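Local atomic coordinates of purine nucleoside phosphorylase YlmD (Geobacillus stearothermophilus, PDB entry 6T1B), a protein that catalyses the zinc-dependent phosphorolysis of adenosine, inosine and S-methyl-5'-thioadenosine to the free base and the corresponding (5-methylthio)ribose 1-phosphate, and also deaminates adenosine. Residues A[3-7]-A[175-179]; A[42-47]-A[56-60]; A[123-129]-A[141-145]. All coordinates share one frame; numbering follows the deposited sequence.

Contact 1: residues A[3-7]-A[175-179]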
# COMPACT_ATOMS: atom_id res chain seq x y z
N PRO A 3 4.67 18.80 7.79
CA PRO A 3 5.43 18.07 6.77
C PRO A 3 4.84 16.68 6.55
O PRO A 3 4.37 16.07 7.50
CB PRO A 3 6.82 17.97 7.39
CG PRO A 3 6.54 17.85 8.86
CD PRO A 3 5.29 18.69 9.12
N ASP A 4 4.88 16.19 5.31
CA ASP A 4 4.22 14.93 5.02
C ASP A 4 4.88 13.80 5.79
O ASP A 4 6.08 13.82 6.07
CB ASP A 4 4.24 14.64 3.52
CG ASP A 4 3.13 13.68 3.11
OD1 ASP A 4 3.40 12.48 2.98
OD2 ASP A 4 1.98 14.16 2.95
N ILE A 5 4.07 12.79 6.15
CA ILE A 5 4.62 11.65 6.86
C ILE A 5 5.56 10.83 5.98
O ILE A 5 6.36 10.05 6.51
CB ILE A 5 3.53 10.78 7.49
CG1 ILE A 5 2.50 10.38 6.45
CG2 ILE A 5 2.82 11.52 8.60
CD1 ILE A 5 1.92 9.02 6.71
N PHE A 6 5.46 10.94 4.64
CA PHE A 6 6.37 10.27 3.72
C PHE A 6 7.35 11.29 3.18
O PHE A 6 6.96 12.23 2.47
CB PHE A 6 5.59 9.58 2.60
CG PHE A 6 4.97 8.31 3.04
CD1 PHE A 6 3.76 8.31 3.72
CD2 PHE A 6 5.60 7.09 2.81
CE1 PHE A 6 3.21 7.13 4.17
CE2 PHE A 6 5.04 5.92 3.23
CZ PHE A 6 3.84 5.93 3.91
N GLN A 7 8.62 11.12 3.54
CA GLN A 7 9.65 12.13 3.32
C GLN A 7 10.72 11.59 2.37
O GLN A 7 11.14 10.43 2.47
CB GLN A 7 10.32 12.51 4.63
CG GLN A 7 9.36 12.92 5.72
CD GLN A 7 10.06 13.14 7.05
OE1 GLN A 7 9.62 12.65 8.09
NE2 GLN A 7 11.15 13.90 7.03
N ALA A 175 -0.23 3.93 8.79
CA ALA A 175 0.07 5.03 7.88
C ALA A 175 -0.64 4.74 6.57
O ALA A 175 -0.53 3.64 6.03
CB ALA A 175 1.57 5.17 7.65
N ILE A 176 -1.41 5.71 6.09
CA ILE A 176 -2.06 5.64 4.78
C ILE A 176 -1.18 6.45 3.85
O ILE A 176 -0.96 7.64 4.09
CB ILE A 176 -3.49 6.16 4.87
CG1 ILE A 176 -4.34 5.19 5.68
CG2 ILE A 176 -4.08 6.38 3.49
CD1 ILE A 176 -5.67 5.75 6.10
N GLY A 177 -0.63 5.80 2.83
CA GLY A 177 0.38 6.40 2.00
C GLY A 177 -0.16 7.14 0.80
O GLY A 177 -1.37 7.27 0.61
N PRO A 178 0.76 7.64 -0.03
CA PRO A 178 0.37 8.36 -1.26
C PRO A 178 -0.54 7.52 -2.14
O PRO A 178 -0.30 6.33 -2.36
CB PRO A 178 1.71 8.63 -1.93
CG PRO A 178 2.69 8.70 -0.80
CD PRO A 178 2.22 7.63 0.16
N ALA A 179 -1.56 8.17 -2.69
CA ALA A 179 -2.60 7.52 -3.46
C ALA A 179 -3.34 8.60 -4.23
O ALA A 179 -3.09 9.79 -4.04
CB ALA A 179 -3.55 6.74 -2.56

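Contact 2: residues A[42-47]-A[56-60]. With NOS (inosine), chain B.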
# COMPACT_ATOMS: atom_id res chain seq x y z
N SER A 42 11.15 5.33 -14.67
CA SER A 42 12.22 4.36 -14.88
C SER A 42 12.25 3.26 -13.79
O SER A 42 12.62 2.12 -14.07
CB SER A 42 13.61 5.00 -14.91
OG SER A 42 13.92 5.65 -13.70
N LEU A 43 11.87 3.58 -12.54
CA LEU A 43 11.91 2.60 -11.45
C LEU A 43 10.60 1.84 -11.33
O LEU A 43 9.94 1.82 -10.29
CB LEU A 43 12.30 3.26 -10.13
CG LEU A 43 12.79 2.32 -9.04
CD1 LEU A 43 14.18 1.81 -9.31
CD2 LEU A 43 12.72 2.99 -7.69
N ASN A 44 10.23 1.18 -12.42
CA ASN A 44 9.04 0.36 -12.42
C ASN A 44 9.29 -0.91 -11.63
O ASN A 44 10.17 -1.70 -11.99
CB ASN A 44 8.59 -0.00 -13.82
CG ASN A 44 7.47 -0.99 -13.78
OD1 ASN A 44 6.59 -0.93 -12.91
ND2 ASN A 44 7.50 -1.94 -14.68
N MET A 45 8.52 -1.11 -10.58
CA MET A 45 8.65 -2.30 -9.74
C MET A 45 7.68 -3.42 -10.08
O MET A 45 7.76 -4.50 -9.46
CB MET A 45 8.48 -1.89 -8.28
CG MET A 45 9.42 -0.81 -7.87
SD MET A 45 11.15 -1.35 -8.09
CE MET A 45 12.01 -0.50 -6.82
N GLY A 46 6.74 -3.20 -11.00
CA GLY A 46 5.69 -4.15 -11.27
C GLY A 46 6.11 -5.14 -12.35
O GLY A 46 6.52 -4.75 -13.43
N LEU A 47 6.00 -6.43 -12.02
CA LEU A 47 6.30 -7.52 -12.93
C LEU A 47 5.12 -7.91 -13.81
O LEU A 47 5.30 -8.74 -14.71
CB LEU A 47 6.73 -8.77 -12.14
CG LEU A 47 8.09 -8.61 -11.45
CD1 LEU A 47 8.27 -9.70 -10.41
CD2 LEU A 47 9.20 -8.63 -12.48
N VAL A 56 12.78 -4.77 -14.65
CA VAL A 56 12.03 -4.72 -13.38
C VAL A 56 12.82 -5.40 -12.26
O VAL A 56 12.92 -4.87 -11.14
CB VAL A 56 10.63 -5.34 -13.55
CG1 VAL A 56 9.92 -5.34 -12.21
CG2 VAL A 56 9.82 -4.57 -14.56
N VAL A 57 13.38 -6.58 -12.52
CA VAL A 57 14.18 -7.24 -11.48
C VAL A 57 15.36 -6.37 -11.08
O VAL A 57 15.69 -6.26 -9.89
CB VAL A 57 14.57 -8.67 -11.89
CG1 VAL A 57 15.55 -9.28 -10.89
CG2 VAL A 57 13.32 -9.51 -11.98
N ASN A 58 16.01 -5.72 -12.05
CA ASN A 58 17.13 -4.84 -11.70
C ASN A 58 16.66 -3.64 -10.88
O ASN A 58 17.38 -3.20 -9.96
CB ASN A 58 17.89 -4.41 -12.96
CG ASN A 58 18.80 -5.50 -13.46
OD1 ASN A 58 19.28 -6.33 -12.69
ND2 ASN A 58 19.06 -5.49 -14.77
N ASN A 59 15.47 -3.12 -11.17
CA ASN A 59 14.90 -2.05 -10.36
C ASN A 59 14.67 -2.52 -8.92
O ASN A 59 14.99 -1.80 -7.96
CB ASN A 59 13.57 -1.57 -10.95
CG ASN A 59 13.75 -0.92 -12.30
OD1 ASN A 59 14.82 -0.40 -12.60
ND2 ASN A 59 12.69 -0.91 -13.09
N ARG A 60 14.16 -3.74 -8.77
CA ARG A 60 13.95 -4.28 -7.43
C ARG A 60 15.29 -4.50 -6.73
O ARG A 60 15.42 -4.20 -5.54
CB ARG A 60 13.15 -5.57 -7.52
CG ARG A 60 11.72 -5.36 -7.99
CD ARG A 60 10.94 -6.66 -7.95
NE ARG A 60 9.53 -6.40 -8.14
CZ ARG A 60 8.54 -7.16 -7.69
NH1 ARG A 60 7.28 -6.78 -7.88
NH2 ARG A 60 8.81 -8.30 -7.05
N9 NOS B . 0.50 -5.36 -11.02
C4 NOS B . 1.12 -5.97 -9.99
N3 NOS B . 0.67 -6.40 -8.64
C2 NOS B . 1.59 -7.07 -7.78
N1 NOS B . 2.95 -7.33 -8.18
C6 NOS B . 3.43 -6.93 -9.45
O6 NOS B . 4.57 -7.17 -9.72
C5 NOS B . 2.41 -6.22 -10.36
N7 NOS B . 2.57 -5.72 -11.55
C8 NOS B . 1.42 -5.21 -11.97
C5' NOS B . -1.62 -3.15 -8.00
O5' NOS B . -1.88 -1.77 -7.75
C4' NOS B . -2.05 -3.54 -9.39
O4' NOS B . -0.86 -3.69 -10.21
C1' NOS B . -0.91 -4.92 -10.90
C2' NOS B . -1.85 -5.83 -10.11
O2' NOS B . -2.47 -6.77 -10.98
C3' NOS B . -2.84 -4.84 -9.51
O3' NOS B . -3.93 -4.64 -10.43

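Contact 3: residues A[123-129]-A[141-145]. With NOS (inosine), chain B.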
# COMPACT_ATOMS: atom_id res chain seq x y z
N PHE A 123 1.89 -0.33 -6.38
CA PHE A 123 0.89 0.72 -6.34
C PHE A 123 1.09 1.72 -7.46
O PHE A 123 2.22 2.07 -7.80
CB PHE A 123 0.97 1.49 -5.02
CG PHE A 123 0.53 0.68 -3.87
CD1 PHE A 123 -0.81 0.64 -3.53
CD2 PHE A 123 1.41 -0.14 -3.21
CE1 PHE A 123 -1.26 -0.17 -2.50
CE2 PHE A 123 0.96 -0.95 -2.17
CZ PHE A 123 -0.37 -0.97 -1.83
N ALA A 124 -0.02 2.27 -7.99
CA ALA A 124 0.01 3.43 -8.87
C ALA A 124 -1.35 4.12 -8.88
O ALA A 124 -1.95 4.32 -9.93
CB ALA A 124 0.45 3.06 -10.27
N ASP A 125 -1.85 4.43 -7.69
CA ASP A 125 -3.06 5.20 -7.43
C ASP A 125 -3.80 4.60 -6.21
O ASP A 125 -4.37 5.33 -5.41
CB ASP A 125 -4.07 5.25 -8.57
CG ASP A 125 -3.75 6.28 -9.64
OD1 ASP A 125 -4.41 6.17 -10.68
OD2 ASP A 125 -2.90 7.20 -9.46
N CYS A 126 -3.81 3.28 -6.08
CA CYS A 126 -4.57 2.63 -5.01
C CYS A 126 -3.91 2.94 -3.67
O CYS A 126 -2.75 3.31 -3.60
CB CYS A 126 -4.66 1.14 -5.26
SG CYS A 126 -5.65 0.72 -6.73
N VAL A 127 -4.68 2.77 -2.61
CA VAL A 127 -4.20 3.18 -1.29
C VAL A 127 -3.28 2.14 -0.66
O VAL A 127 -3.69 0.99 -0.45
CB VAL A 127 -5.38 3.47 -0.34
CG1 VAL A 127 -4.84 3.95 1.00
CG2 VAL A 127 -6.33 4.46 -0.95
N PRO A 128 -2.02 2.51 -0.35
CA PRO A 128 -1.17 1.61 0.44
C PRO A 128 -1.42 1.85 1.92
O PRO A 128 -1.29 2.99 2.40
CB PRO A 128 0.25 2.01 0.01
CG PRO A 128 0.16 3.45 -0.38
CD PRO A 128 -1.31 3.75 -0.72
N ILE A 129 -1.78 0.80 2.64
CA ILE A 129 -2.09 0.92 4.06
C ILE A 129 -1.04 0.13 4.82
O ILE A 129 -0.94 -1.09 4.68
CB ILE A 129 -3.51 0.43 4.39
CG1 ILE A 129 -4.57 1.04 3.47
CG2 ILE A 129 -3.81 0.81 5.84
CD1 ILE A 129 -5.94 0.49 3.72
N LEU A 141 0.81 -4.81 5.47
CA LEU A 141 0.68 -3.91 4.33
C LEU A 141 -0.47 -4.40 3.48
O LEU A 141 -0.54 -5.59 3.12
CB LEU A 141 1.99 -3.91 3.52
CG LEU A 141 2.07 -3.00 2.29
CD1 LEU A 141 1.76 -1.56 2.59
CD2 LEU A 141 3.48 -3.15 1.69
N ALA A 142 -1.36 -3.49 3.12
CA ALA A 142 -2.53 -3.81 2.31
C ALA A 142 -2.68 -2.84 1.15
O ALA A 142 -2.31 -1.67 1.24
CB ALA A 142 -3.81 -3.79 3.17
N HIS A 143 -3.26 -3.37 0.07
CA HIS A 143 -3.52 -2.68 -1.18
C HIS A 143 -5.03 -2.49 -1.27
O HIS A 143 -5.77 -3.47 -1.36
CB HIS A 143 -2.99 -3.58 -2.31
CG HIS A 143 -3.54 -3.30 -3.66
ND1 HIS A 143 -4.41 -4.16 -4.30
CD2 HIS A 143 -3.27 -2.31 -4.56
CE1 HIS A 143 -4.69 -3.70 -5.50
NE2 HIS A 143 -4.00 -2.58 -5.69
N ALA A 144 -5.47 -1.23 -1.24
CA ALA A 144 -6.89 -0.92 -1.25
C ALA A 144 -7.25 0.06 -2.36
O ALA A 144 -7.14 1.27 -2.18
CB ALA A 144 -7.33 -0.36 0.10
N GLY A 145 -7.72 -0.46 -3.48
CA GLY A 145 -8.48 0.33 -4.42
C GLY A 145 -9.93 0.33 -4.00
O GLY A 145 -10.29 -0.07 -2.89
N9 NOS B . 0.50 -5.36 -11.02
C4 NOS B . 1.12 -5.97 -9.99
N3 NOS B . 0.67 -6.40 -8.64
C2 NOS B . 1.59 -7.07 -7.78
N1 NOS B . 2.95 -7.33 -8.18
C6 NOS B . 3.43 -6.93 -9.45
O6 NOS B . 4.57 -7.17 -9.72
C5 NOS B . 2.41 -6.22 -10.36
N7 NOS B . 2.57 -5.72 -11.55
C8 NOS B . 1.42 -5.21 -11.97
C5' NOS B . -1.62 -3.15 -8.00
O5' NOS B . -1.88 -1.77 -7.75
C4' NOS B . -2.05 -3.54 -9.39
O4' NOS B . -0.86 -3.69 -10.21
C1' NOS B . -0.91 -4.92 -10.90
C2' NOS B . -1.85 -5.83 -10.11
O2' NOS B . -2.47 -6.77 -10.98
C3' NOS B . -2.84 -4.84 -9.51
O3' NOS B . -3.93 -4.64 -10.43

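Contact 1: residues A[3-7]-A[175-179]
F6 and P178 make the central contact, a CH-pi interaction. The proline CD sits over one face of the phenyl ring, 4.0 Å from the F6 ring centroid and only 13° off the ring normal. F6 CG lies anti to the carbonyl carbon (chi1 -77°), which turns the ring toward the 175-179 segment. G177 CA lies oblique to the ring, 3.6 Å from F6 CE1.

The remaining contacts are apolar. I5 touches with the end of its chain: CD1 meets A175 CB at 4.0 Å. F6 CE1 approaches the same A175 methyl more loosely, at 4.3 Å. I176 points away from 3-7; its side chain touches helix 219-229 and strand 237-239.

No hydrogen bond joins the two segments. One side-chain hydrogen bond lies within 3-7. D4 OD1 accepts from F6 N at 3.1 Å, with an N-H...O angle of 164°, and closes an Asx turn. The donor comes from the anti side, tilted from the carboxylate plane. D4 is held from outside as well, by the S240 hydroxyl and the backbone N of E241.

The contact packs the N-terminal edge strand 6-8 of one sheet against the end of strand 173-176 in the other. Its chemistry is apolar across the interface. The directional bonds of D4 fix the turn that leads into F6, while ring, proline and methyl groups pack between the sheets.

Contact 2: residues A[42-47]-A[56-60]
The R60 guanidinium carries L47 CD1 over one face, 3.7 Å from R60 CZ, and M45 O at its edge, in plane. R60 NH1 and NE both donate to that one carbonyl oxygen, NH1 at 2.8 Å and NE at 2.9 Å. The NH1 donor lies nearly along the C=O axis of M45. R60 NH2 is bound outside the contact, by the carbonyls of G96 and A97. The N59 amide meets N44 O nearly in its own plane: ND2 donates at 2.9 Å with an N-H...O angle of 163°. Its OD1 accepts from E35 N. N44 OD1 accepts from G46 N in an Asx turn and also from R263 N.

Apolar contacts lie beside these bonds. L47 CD2 presses on V56 CG1 at 3.4 Å, a tight fit. The bends at chi2 and chi3 fold M45 back over the helix, where SD lies 3.8 Å from N59 CB.

This loop, braced on helix 53-67, forms one wall of the inosine pocket. L47 N donates to inosine O6 at 2.8 Å. The two hydrogen bonds to M45 O and the outside bonds of NH2 limit rotation of the guanidinium, and its positive charge near O6 would probably polarise the purine carbonyl.

Contact 3: residues A[123-129]-A[141-145]
H143 and F123 meet as an offset edge-to-face pair, with the histidine edge toward the phenyl face. The centroids are 5.4 Å apart and the planes stand at 60°. F123 CE1 comes within 3.6 Å of H143 CD2. C126 approaches the imidazole obliquely, its CB 3.8 Å from H143 CD2. H143 and C126 bind the catalytic zinc together with H81. Inosine O5' lies 3.1 Å from H143 NE2. H143 lies on the sheet face of P128; with CG anti to the backbone N (chi1 161°), its ring reaches F123 and the zinc.

The backbone beneath is the antiparallel hairpin of strands 127-133 and 138-144. V127 and A144 form one hydrogen-bonded pair, I129 and A142 another. I129 N donates to A142 O at 2.9 Å, nearly straight at 168°. On the face opposite H143, I129 CD1 packs on A144 CB at 4.0 Å.

Farther out, D108 OD2 is hydrogen-bonded to H143 ND1 and so helps set the imidazole's rotation. Replacing H143 with an alanine would probably leave the zinc short of a ligand and D108 without its partner, and open a gap beside F123. P128 CB sits 3.5 Å above the plane of the F123 ring. Helices 153-163 and 219-229 pack on the I129 and A144 side of the sheet.

Overall arrangement
All three contacts are buried, though at different distances from the chain centre. Contact 3 lies about 4 Å from the chain centre, contact 1 about 11 Å and contact 2 about 16 Å (centre to centre). Contacts 1 and 3 share a sheet: strands 173-176 and 127-133 are neighbours, and G177 N probably bonds to P128 O at 2.9 Å. Contact 2 touches neither. It meets contact 3 through inosine, with 42-47 at the purine and 141-145 near the ribose O5'. The chemistry follows the place. Contact 1 is apolar packing between sheets, contact 2 relies on side-chain bonds to loop carbonyls, and contact 3 combines strand pairing with zinc ligands.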